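Local coordinates for Epf (Streptococcus pyogenes, PDB 4ES8), which acts as a streptococcal cell-surface adhesin that binds to cells through an N-terminal domain containing a carbohydrate-binding module, at residues A95-V99 against S192-K196; F118-A124 against L202-N208. All coordinates share one frame; numbering follows the deposited sequence.

Contact 1 (A95-V99 against S192-K196)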
ATOM      1  N   ALA A  95     -27.700 -15.710 -11.900  1.00 12.42           N
ATOM      2  CA  ALA A  95     -27.527 -14.354 -11.428  1.00 11.63           C
ATOM      3  C   ALA A  95     -28.442 -14.025 -10.254  1.00 14.49           C
ATOM      4  O   ALA A  95     -29.529 -14.611 -10.164  1.00 16.65           O
ATOM      5  CB  ALA A  95     -27.770 -13.380 -12.578  1.00 13.07           C
ATOM      6  N   PRO A  96     -28.063 -13.069  -9.372  1.00 10.80           N
ATOM      7  CA  PRO A  96     -26.779 -12.332  -9.360  1.00  9.32           C
ATOM      8  C   PRO A  96     -25.607 -13.237  -8.981  1.00 10.15           C
ATOM      9  O   PRO A  96     -25.765 -14.217  -8.242  1.00  8.84           O
ATOM     10  CB  PRO A  96     -26.990 -11.217  -8.314  1.00 11.66           C
ATOM     11  CG  PRO A  96     -28.452 -11.294  -7.899  1.00 18.22           C
ATOM     12  CD  PRO A  96     -28.912 -12.684  -8.227  1.00 13.54           C
ATOM     13  N   TYR A  97     -24.434 -12.911  -9.526  1.00  7.29           N
ATOM     14  CA  TYR A  97     -23.227 -13.707  -9.318  1.00  6.21           C
ATOM     15  C   TYR A  97     -22.020 -12.807  -9.469  1.00  9.19           C
ATOM     16  O   TYR A  97     -22.011 -11.945 -10.351  1.00  8.74           O
ATOM     17  CB  TYR A  97     -23.206 -14.834 -10.346  1.00  7.53           C
ATOM     18  CG  TYR A  97     -21.972 -15.700 -10.326  1.00  8.47           C
ATOM     19  CD1 TYR A  97     -21.816 -16.700  -9.375  1.00  9.34           C
ATOM     20  CD2 TYR A  97     -21.003 -15.591 -11.324  1.00  9.06           C
ATOM     21  CE1 TYR A  97     -20.707 -17.544  -9.389  1.00 10.12           C
ATOM     22  CE2 TYR A  97     -19.871 -16.396 -11.322  1.00  9.29           C
ATOM     23  CZ  TYR A  97     -19.732 -17.380 -10.357  1.00 12.60           C
ATOM     24  OH  TYR A  97     -18.647 -18.224 -10.367  1.00  8.94           O
ATOM     25  N   SER A  98     -21.000 -13.017  -8.632  1.00  6.52           N
ATOM     26  CA  SER A  98     -19.824 -12.174  -8.697  1.00  5.66           C
ATOM     27  C   SER A  98     -18.532 -12.964  -8.672  1.00  7.15           C
ATOM     28  O   SER A  98     -18.417 -13.917  -7.896  1.00  7.89           O
ATOM     29  CB  SER A  98     -19.821 -11.182  -7.530  1.00  6.51           C
ATOM     30  OG  SER A  98     -18.585 -10.490  -7.417  1.00  6.46           O
ATOM     31  N   VAL A  99     -17.553 -12.526  -9.487  1.00  6.09           N
ATOM     32  CA  VAL A  99     -16.181 -13.062  -9.470  1.00  6.44           C
ATOM     33  C   VAL A  99     -15.272 -11.941  -8.952  1.00  9.20           C
ATOM     34  O   VAL A  99     -15.412 -10.788  -9.372  1.00  9.07           O
ATOM     35  CB  VAL A  99     -15.725 -13.557 -10.868  1.00  9.26           C
ATOM     36  CG1 VAL A  99     -14.237 -13.902 -10.881  1.00  9.48           C
ATOM     37  CG2 VAL A  99     -16.561 -14.749 -11.322  1.00  9.43           C
ATOM     38  N   SER A 192     -16.264  -7.930  -9.863  1.00  5.89           N
ATOM     39  CA  SER A 192     -17.264  -7.670 -10.905  1.00  5.44           C
ATOM     40  C   SER A 192     -18.478  -8.524 -10.640  1.00  7.95           C
ATOM     41  O   SER A 192     -18.411  -9.492  -9.874  1.00  6.30           O
ATOM     42  CB  SER A 192     -16.697  -7.927 -12.301  1.00  7.37           C
ATOM     43  OG  SER A 192     -16.240  -9.257 -12.479  1.00  7.76           O
ATOM     44  N   LYS A 193     -19.607  -8.159 -11.250  1.00  6.84           N
ATOM     45  CA  LYS A 193     -20.793  -8.963 -11.060  1.00  7.17           C
ATOM     46  C   LYS A 193     -21.767  -8.781 -12.198  1.00  9.63           C
ATOM     47  O   LYS A 193     -21.696  -7.789 -12.933  1.00  9.04           O
ATOM     48  CB  LYS A 193     -21.454  -8.667  -9.703  1.00 10.16           C
ATOM     49  CG  LYS A 193     -22.281  -7.408  -9.638  1.00 11.82           C
ATOM     50  CD  LYS A 193     -23.133  -7.425  -8.356  1.00 15.16           C
ATOM     51  CE  LYS A 193     -23.728  -6.098  -8.003  1.00 27.30           C
ATOM     52  NZ  LYS A 193     -24.410  -6.155  -6.679  1.00 27.78           N
ATOM     53  N   VAL A 194     -22.677  -9.759 -12.323  1.00  7.52           N
ATOM     54  CA  VAL A 194     -23.822  -9.685 -13.231  1.00  7.29           C
ATOM     55  C   VAL A 194     -25.064  -9.724 -12.352  1.00 10.94           C
ATOM     56  O   VAL A 194     -25.098 -10.485 -11.379  1.00  9.31           O
ATOM     57  CB  VAL A 194     -23.828 -10.784 -14.336  1.00 10.40           C
ATOM     58  CG1 VAL A 194     -22.684 -10.549 -15.322  1.00  9.97           C
ATOM     59  CG2 VAL A 194     -23.767 -12.209 -13.772  1.00  9.89           C
ATOM     60  N   GLU A 195     -26.085  -8.928 -12.700  1.00  9.64           N
ATOM     61  CA  GLU A 195     -27.365  -8.893 -11.979  1.00 10.71           C
ATOM     62  C   GLU A 195     -28.390  -9.764 -12.647  1.00 16.41           C
ATOM     63  O   GLU A 195     -29.354 -10.166 -11.998  1.00 16.30           O
ATOM     64  CB  GLU A 195     -27.926  -7.459 -11.903  1.00 12.57           C
ATOM     65  CG  GLU A 195     -27.042  -6.493 -11.147  1.00 21.87           C
ATOM     66  CD  GLU A 195     -27.309  -6.363  -9.666  1.00 42.79           C
ATOM     67  OE1 GLU A 195     -27.883  -7.300  -9.062  1.00 39.85           O
ATOM     68  OE2 GLU A 195     -26.933  -5.310  -9.106  1.00 32.37           O
ATOM     69  N   LYS A 196     -28.247  -9.993 -13.965  1.00 13.91           N
ATOM     70  CA  LYS A 196     -29.207 -10.813 -14.676  1.00 15.11           C
ATOM     71  C   LYS A 196     -28.452 -11.849 -15.491  1.00 14.55           C
ATOM     72  O   LYS A 196     -27.253 -11.706 -15.731  1.00 12.75           O
ATOM     73  CB  LYS A 196     -30.191  -9.974 -15.511  1.00 19.44           C
ATOM     74  CG  LYS A 196     -29.624  -9.235 -16.693  1.00 34.36           C
ATOM     75  CD  LYS A 196     -30.778  -8.670 -17.524  1.00 42.57           C
ATOM     76  CE  LYS A 196     -30.346  -7.498 -18.360  1.00 56.18           C
ATOM     77  NZ  LYS A 196     -31.501  -6.720 -18.881  1.00 66.58           N
TER
HETATM   78  O   HOH W   1     -13.702  -9.551 -11.239  1.00  9.33           O
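Tyr-97 and Val-194 face each other as a hydrogen-bonded pair of an antiparallel beta ladder, where strands 97-105 and 186-194 run side by side in one sheet of a beta-sandwich, probably the carbohydrate-binding module of this adhesin domain. Tyr-97 N gives to Val-194 O in the carbonyl plane, and Val-194 N returns a straighter bond to Tyr-97 O (3.0 Å, 165° at the hydrogen). Two residues on, Ser-192 N bonds to Val-99 O at 3.0 Å, while the reverse bond from Val-99 N is weak.

Between these rungs Ser-98 and Lys-193 form a non-hydrogen-bonded pair, their CB atoms 3.7 Å apart. With its OG anti to the backbone N (chi1 170°), Ser-98 swings the hydroxyl across to Ser-192 O; OG donates over 2.7 Å, tilted from the carbonyl plane. Ser-192 O therefore takes a side-chain bond besides the weak backbone one.

Beyond the strand ends the ladder frays into loop. Pro-96, entered through a cis peptide bond, brings its CA-H to Val-194 O at 3.2 Å, so that this carbonyl meets both Pro-96 and Tyr-97 N. Ala-95 CB rests on the backbone of Lys-196, 3.4 Å from its C atom.

Farther out, Ser-98 OG is also hydrogen-bonded to Tyr-52 OH. Tyr-97, Val-99, Ser-192 and Val-194 turn to the other face, where Tyr-89 of strand 84-89 packs on Tyr-97 and Val-194 and its OH is hydrogen-bonded to Ser-192 OG and Val-99 N. The Tyr-97 ring extends off the partner strand, its OH hydrogen-bonded to Ser-76 OG. At the far end one water bridges the strands, donating to Val-99 O and accepting from Ser-192 OG, 2.8 Å from each.

Contact 2 (F118-A124 against L202-N208)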
ATOM      1  N   PHE A 118      -3.887   1.353 -12.218  1.00  6.18           N
ATOM      2  CA  PHE A 118      -4.105   0.244 -13.147  1.00  5.86           C
ATOM      3  C   PHE A 118      -4.979   0.720 -14.255  1.00  9.59           C
ATOM      4  O   PHE A 118      -5.493   1.835 -14.183  1.00  8.48           O
ATOM      5  CB  PHE A 118      -4.716  -1.002 -12.461  1.00  6.25           C
ATOM      6  CG  PHE A 118      -6.060  -0.773 -11.798  1.00  6.67           C
ATOM      7  CD1 PHE A 118      -6.141  -0.212 -10.534  1.00  8.88           C
ATOM      8  CD2 PHE A 118      -7.242  -1.114 -12.450  1.00  7.84           C
ATOM      9  CE1 PHE A 118      -7.390  -0.000  -9.927  1.00  8.47           C
ATOM     10  CE2 PHE A 118      -8.489  -0.873 -11.856  1.00  9.19           C
ATOM     11  CZ  PHE A 118      -8.558  -0.327 -10.594  1.00  8.36           C
ATOM     12  N   GLU A 119      -5.171  -0.129 -15.265  1.00  8.26           N
ATOM     13  CA  GLU A 119      -6.084   0.213 -16.340  1.00  6.98           C
ATOM     14  C   GLU A 119      -7.324  -0.638 -16.220  1.00  8.78           C
ATOM     15  O   GLU A 119      -7.222  -1.867 -16.137  1.00  7.25           O
ATOM     16  CB  GLU A 119      -5.434  -0.028 -17.716  1.00  8.11           C
ATOM     17  CG  GLU A 119      -4.203   0.827 -17.961  1.00 13.77           C
ATOM     18  CD  GLU A 119      -3.634   0.624 -19.347  1.00 28.32           C
ATOM     19  OE1 GLU A 119      -4.360   0.879 -20.336  1.00 17.33           O
ATOM     20  OE2 GLU A 119      -2.443   0.259 -19.441  1.00 24.34           O
ATOM     21  N   GLN A 120      -8.483  -0.003 -16.231  1.00  6.32           N
ATOM     22  CA  GLN A 120      -9.744  -0.711 -16.338  1.00  6.13           C
ATOM     23  C   GLN A 120      -9.922  -0.975 -17.821  1.00  8.52           C
ATOM     24  O   GLN A 120     -10.087  -0.016 -18.602  1.00  8.38           O
ATOM     25  CB  GLN A 120     -10.907   0.111 -15.762  1.00  7.22           C
ATOM     26  CG  GLN A 120     -12.279  -0.492 -16.050  1.00  7.60           C
ATOM     27  CD  GLN A 120     -12.376  -1.833 -15.365  1.00  8.49           C
ATOM     28  OE1 GLN A 120     -12.319  -1.912 -14.138  1.00  7.57           O
ATOM     29  NE2 GLN A 120     -12.407  -2.910 -16.163  1.00  7.95           N
ATOM     30  N   GLY A 121      -9.795  -2.235 -18.216  1.00  6.60           N
ATOM     31  CA  GLY A 121     -10.007  -2.654 -19.599  1.00  7.26           C
ATOM     32  C   GLY A 121     -11.494  -2.826 -19.866  1.00  8.78           C
ATOM     33  O   GLY A 121     -12.350  -2.288 -19.135  1.00  8.60           O
ATOM     34  N   GLN A 122     -11.819  -3.589 -20.918  1.00  7.55           N
ATOM     35  CA  GLN A 122     -13.202  -3.794 -21.346  1.00  6.06           C
ATOM     36  C   GLN A 122     -14.115  -4.196 -20.204  1.00  8.45           C
ATOM     37  O   GLN A 122     -13.726  -4.983 -19.343  1.00  7.69           O
ATOM     38  CB  GLN A 122     -13.281  -4.875 -22.452  1.00  6.28           C
ATOM     39  CG  GLN A 122     -12.892  -6.279 -21.976  1.00  7.69           C
ATOM     40  CD  GLN A 122     -12.699  -7.161 -23.162  1.00 13.90           C
ATOM     41  OE1 GLN A 122     -13.663  -7.644 -23.771  1.00 11.31           O
ATOM     42  NE2 GLN A 122     -11.440  -7.324 -23.556  1.00 15.48           N
ATOM     43  N   ILE A 123     -15.315  -3.627 -20.198  1.00  6.46           N
ATOM     44  CA  ILE A 123     -16.384  -3.998 -19.287  1.00  5.62           C
ATOM     45  C   ILE A 123     -17.572  -4.337 -20.156  1.00  8.00           C
ATOM     46  O   ILE A 123     -18.195  -3.428 -20.742  1.00  7.73           O
ATOM     47  CB  ILE A 123     -16.768  -2.933 -18.228  1.00  6.24           C
ATOM     48  CG1 ILE A 123     -15.550  -2.520 -17.367  1.00  6.54           C
ATOM     49  CG2 ILE A 123     -17.921  -3.495 -17.333  1.00  7.56           C
ATOM     50  CD1 ILE A 123     -15.822  -1.212 -16.551  1.00  7.94           C
ATOM     51  N   ALA A 124     -17.941  -5.616 -20.211  1.00  6.08           N
ATOM     52  CA  ALA A 124     -19.111  -5.993 -21.018  1.00  6.19           C
ATOM     53  C   ALA A 124     -20.397  -5.325 -20.517  1.00  8.49           C
ATOM     54  O   ALA A 124     -20.543  -5.042 -19.319  1.00  8.70           O
ATOM     55  CB  ALA A 124     -19.307  -7.505 -20.963  1.00  7.26           C
ATOM     56  N   LEU A 202     -19.809 -12.602 -21.341  1.00  7.37           N
ATOM     57  CA  LEU A 202     -19.585 -11.228 -20.886  1.00  6.21           C
ATOM     58  C   LEU A 202     -18.204 -11.151 -20.254  1.00  8.36           C
ATOM     59  O   LEU A 202     -17.983 -11.775 -19.207  1.00  7.69           O
ATOM     60  CB  LEU A 202     -20.663 -10.787 -19.876  1.00  6.18           C
ATOM     61  CG  LEU A 202     -22.126 -10.894 -20.325  1.00  8.95           C
ATOM     62  CD1 LEU A 202     -23.042 -10.302 -19.261  1.00  7.32           C
ATOM     63  CD2 LEU A 202     -22.379 -10.184 -21.703  1.00  9.90           C
ATOM     64  N   ASP A 203     -17.284 -10.370 -20.861  1.00  6.83           N
ATOM     65  CA  ASP A 203     -15.921 -10.272 -20.361  1.00  5.42           C
ATOM     66  C   ASP A 203     -15.584  -8.955 -19.690  1.00  8.02           C
ATOM     67  O   ASP A 203     -16.051  -7.909 -20.103  1.00  7.82           O
ATOM     68  CB  ASP A 203     -14.911 -10.470 -21.502  1.00  5.35           C
ATOM     69  CG  ASP A 203     -14.982 -11.811 -22.194  1.00  8.82           C
ATOM     70  OD1 ASP A 203     -15.669 -12.716 -21.667  1.00 10.04           O
ATOM     71  OD2 ASP A 203     -14.349 -11.955 -23.262  1.00 14.36           O
ATOM     72  N   VAL A 204     -14.721  -9.016 -18.668  1.00  7.03           N
ATOM     73  CA  VAL A 204     -14.224  -7.823 -17.964  1.00  6.03           C
ATOM     74  C   VAL A 204     -12.735  -8.037 -17.751  1.00  8.07           C
ATOM     75  O   VAL A 204     -12.342  -9.134 -17.342  1.00  6.63           O
ATOM     76  CB  VAL A 204     -15.003  -7.484 -16.659  1.00  8.22           C
ATOM     77  CG1 VAL A 204     -15.015  -8.659 -15.656  1.00  8.38           C
ATOM     78  CG2 VAL A 204     -14.457  -6.200 -16.014  1.00  8.24           C
ATOM     79  N   GLU A 205     -11.914  -7.020 -18.038  1.00  6.26           N
ATOM     80  CA  GLU A 205     -10.461  -7.137 -17.943  0.50  5.71           C
ATOM     81  C   GLU A 205      -9.851  -5.982 -17.164  1.00  8.53           C
ATOM     82  O   GLU A 205     -10.298  -4.840 -17.310  1.00  8.74           O
ATOM     83  CB  GLU A 205      -9.866  -7.173 -19.368  0.50  6.49           C
ATOM     84  CG  GLU A 205      -8.355  -7.316 -19.437  0.50  9.12           C
ATOM     85  CD  GLU A 205      -7.834  -7.136 -20.845  0.50 19.53           C
ATOM     86  OE1 GLU A 205      -7.764  -5.973 -21.303  0.50 12.30           O
ATOM     87  OE2 GLU A 205      -7.502  -8.156 -21.493  0.50 16.92           O
ATOM     88  N   PHE A 206      -8.802  -6.286 -16.383  1.00  5.62           N
ATOM     89  CA  PHE A 206      -8.031  -5.317 -15.618  1.00  5.49           C
ATOM     90  C   PHE A 206      -6.574  -5.521 -15.949  1.00  8.31           C
ATOM     91  O   PHE A 206      -6.160  -6.676 -16.110  1.00  7.90           O
ATOM     92  CB  PHE A 206      -8.240  -5.513 -14.104  1.00  7.10           C
ATOM     93  CG  PHE A 206      -9.675  -5.768 -13.716  1.00  7.88           C
ATOM     94  CD1 PHE A 206     -10.531  -4.707 -13.425  1.00  9.04           C
ATOM     95  CD2 PHE A 206     -10.167  -7.075 -13.626  1.00  7.02           C
ATOM     96  CE1 PHE A 206     -11.854  -4.947 -13.031  1.00  8.07           C
ATOM     97  CE2 PHE A 206     -11.490  -7.317 -13.214  1.00  7.66           C
ATOM     98  CZ  PHE A 206     -12.323  -6.249 -12.911  1.00  6.87           C
ATOM     99  N   LYS A 207      -5.788  -4.456 -16.074  1.00  6.97           N
ATOM    100  CA  LYS A 207      -4.393  -4.714 -16.442  1.00  6.54           C
ATOM    101  C   LYS A 207      -3.427  -3.652 -15.974  1.00  9.04           C
ATOM    102  O   LYS A 207      -3.842  -2.576 -15.538  1.00  8.35           O
ATOM    103  CB  LYS A 207      -4.263  -4.848 -17.981  1.00 10.46           C
ATOM    104  CG  LYS A 207      -4.737  -3.632 -18.754  1.00 13.75           C
ATOM    105  CD  LYS A 207      -4.740  -3.921 -20.270  1.00 16.62           C
ATOM    106  CE  LYS A 207      -5.421  -2.801 -21.012  1.00 30.88           C
ATOM    107  NZ  LYS A 207      -5.207  -2.897 -22.484  1.00 34.45           N
ATOM    108  N   ASN A 208      -2.129  -3.980 -16.051  1.00  8.11           N
ATOM    109  CA  ASN A 208      -0.996  -3.063 -15.784  1.00  7.85           C
ATOM    110  C   ASN A 208      -1.111  -2.430 -14.389  1.00 11.12           C
ATOM    111  O   ASN A 208      -1.184  -1.203 -14.223  1.00 10.66           O
ATOM    112  CB  ASN A 208      -0.905  -2.022 -16.897  1.00  9.01           C
ATOM    113  CG  ASN A 208      -0.548  -2.687 -18.214  1.00 21.43           C
ATOM    114  OD1 ASN A 208       0.197  -3.690 -18.265  1.00 18.25           O
ATOM    115  ND2 ASN A 208      -1.044  -2.141 -19.302  1.00 19.70           N
TER
HETATM  116  O   HOH W   2     -16.212  -7.066 -22.709  1.00  7.86           O
HETATM  117  O   HOH W   3      -9.779  -4.777 -22.542  1.00 13.79           O
HETATM  118  O   HOH W   4     -14.099 -10.031 -25.160  1.00 30.60           O
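Strands 113-123 and 202-213 pair antiparallel, their short segments at 160° and 4.7 Å apart, with a beta bulge between Gln-120 and Ile-123 that shifts the register by one residue. Before the bulge Glu-119 and Lys-207 exchange two backbone bonds, the one from Glu-119 N to Lys-207 O nearly straight (2.8 Å). At the bulge Gly-121 N makes a weak bond to Glu-205 O; pairing then resumes with Glu-205 N to Gln-122 O and Ala-124 N to Asp-203 O.

Gln-120 and Phe-206 lie side by side on the buried face, their amide and ring planes 74° apart. A bend at chi2 (64°) brings the Gln-120 amide round to the ring edge, with OE1 near the ring plane and 3.3 Å from Phe-206 CE1. The same amide reaches back to the bulge: NE2 donates to Gly-121 O at 3.0 Å, while OE1 is hydrogen-bonded to Tyr-131 OH of strand 127-135. Each end of this buried amide thus has a hydrogen-bond partner. Farther along that face Ile-123 CG1 touches Val-204 CG2 at 4.1 Å, and Phe-206 packs on Leu-190 of strand 186-194.

On the other face polar groups predominate. Asn-208 ND2 donates to Glu-119 OE2 (2.8 Å), coming from above the carboxylate plane. The extended Gln-122 chain crosses Glu-205 at a slant, its CG 4.1 Å from Glu-205 CB. One water takes bonds from Gln-122 N and NE2; its further bond to Glu-205 OE1 holds for one of two conformers and is less certain. Two others link Gln-122 OE1 to Asp-203 O and OD2. Asp-203 OD1 forms a salt bridge with Arg-88.

The chemistry splits by face: an aromatic and aliphatic layer with an amide bonded at both oxygen and nitrogen looks into the sandwich, whereas carboxylates and amides, some joined through water, gather on the opposite face.

Contacts 1 and 2 belong to the two facing sheets of the sandwich, with centres 16 Å apart. Strands 97-105 and 113-123 follow each other in the chain, as do 186-194 and 202-213; each consecutive pair sends one strand to either sheet, so the two contacts interleave along the sequence. They meet in the core: Ser-192 OG of contact 1 packs 3.5 Å from Val-204 CG1 of contact 2, and Val-194 CG1 lies 4.0 Å from Leu-202 CD1. Ile-127 lines this junction from strand 127-135, touching Ser-192, Val-194, Leu-202 and Val-204. The bound sodium ion is remote, about 13 Å from the side chain of Phe-118 in contact 2.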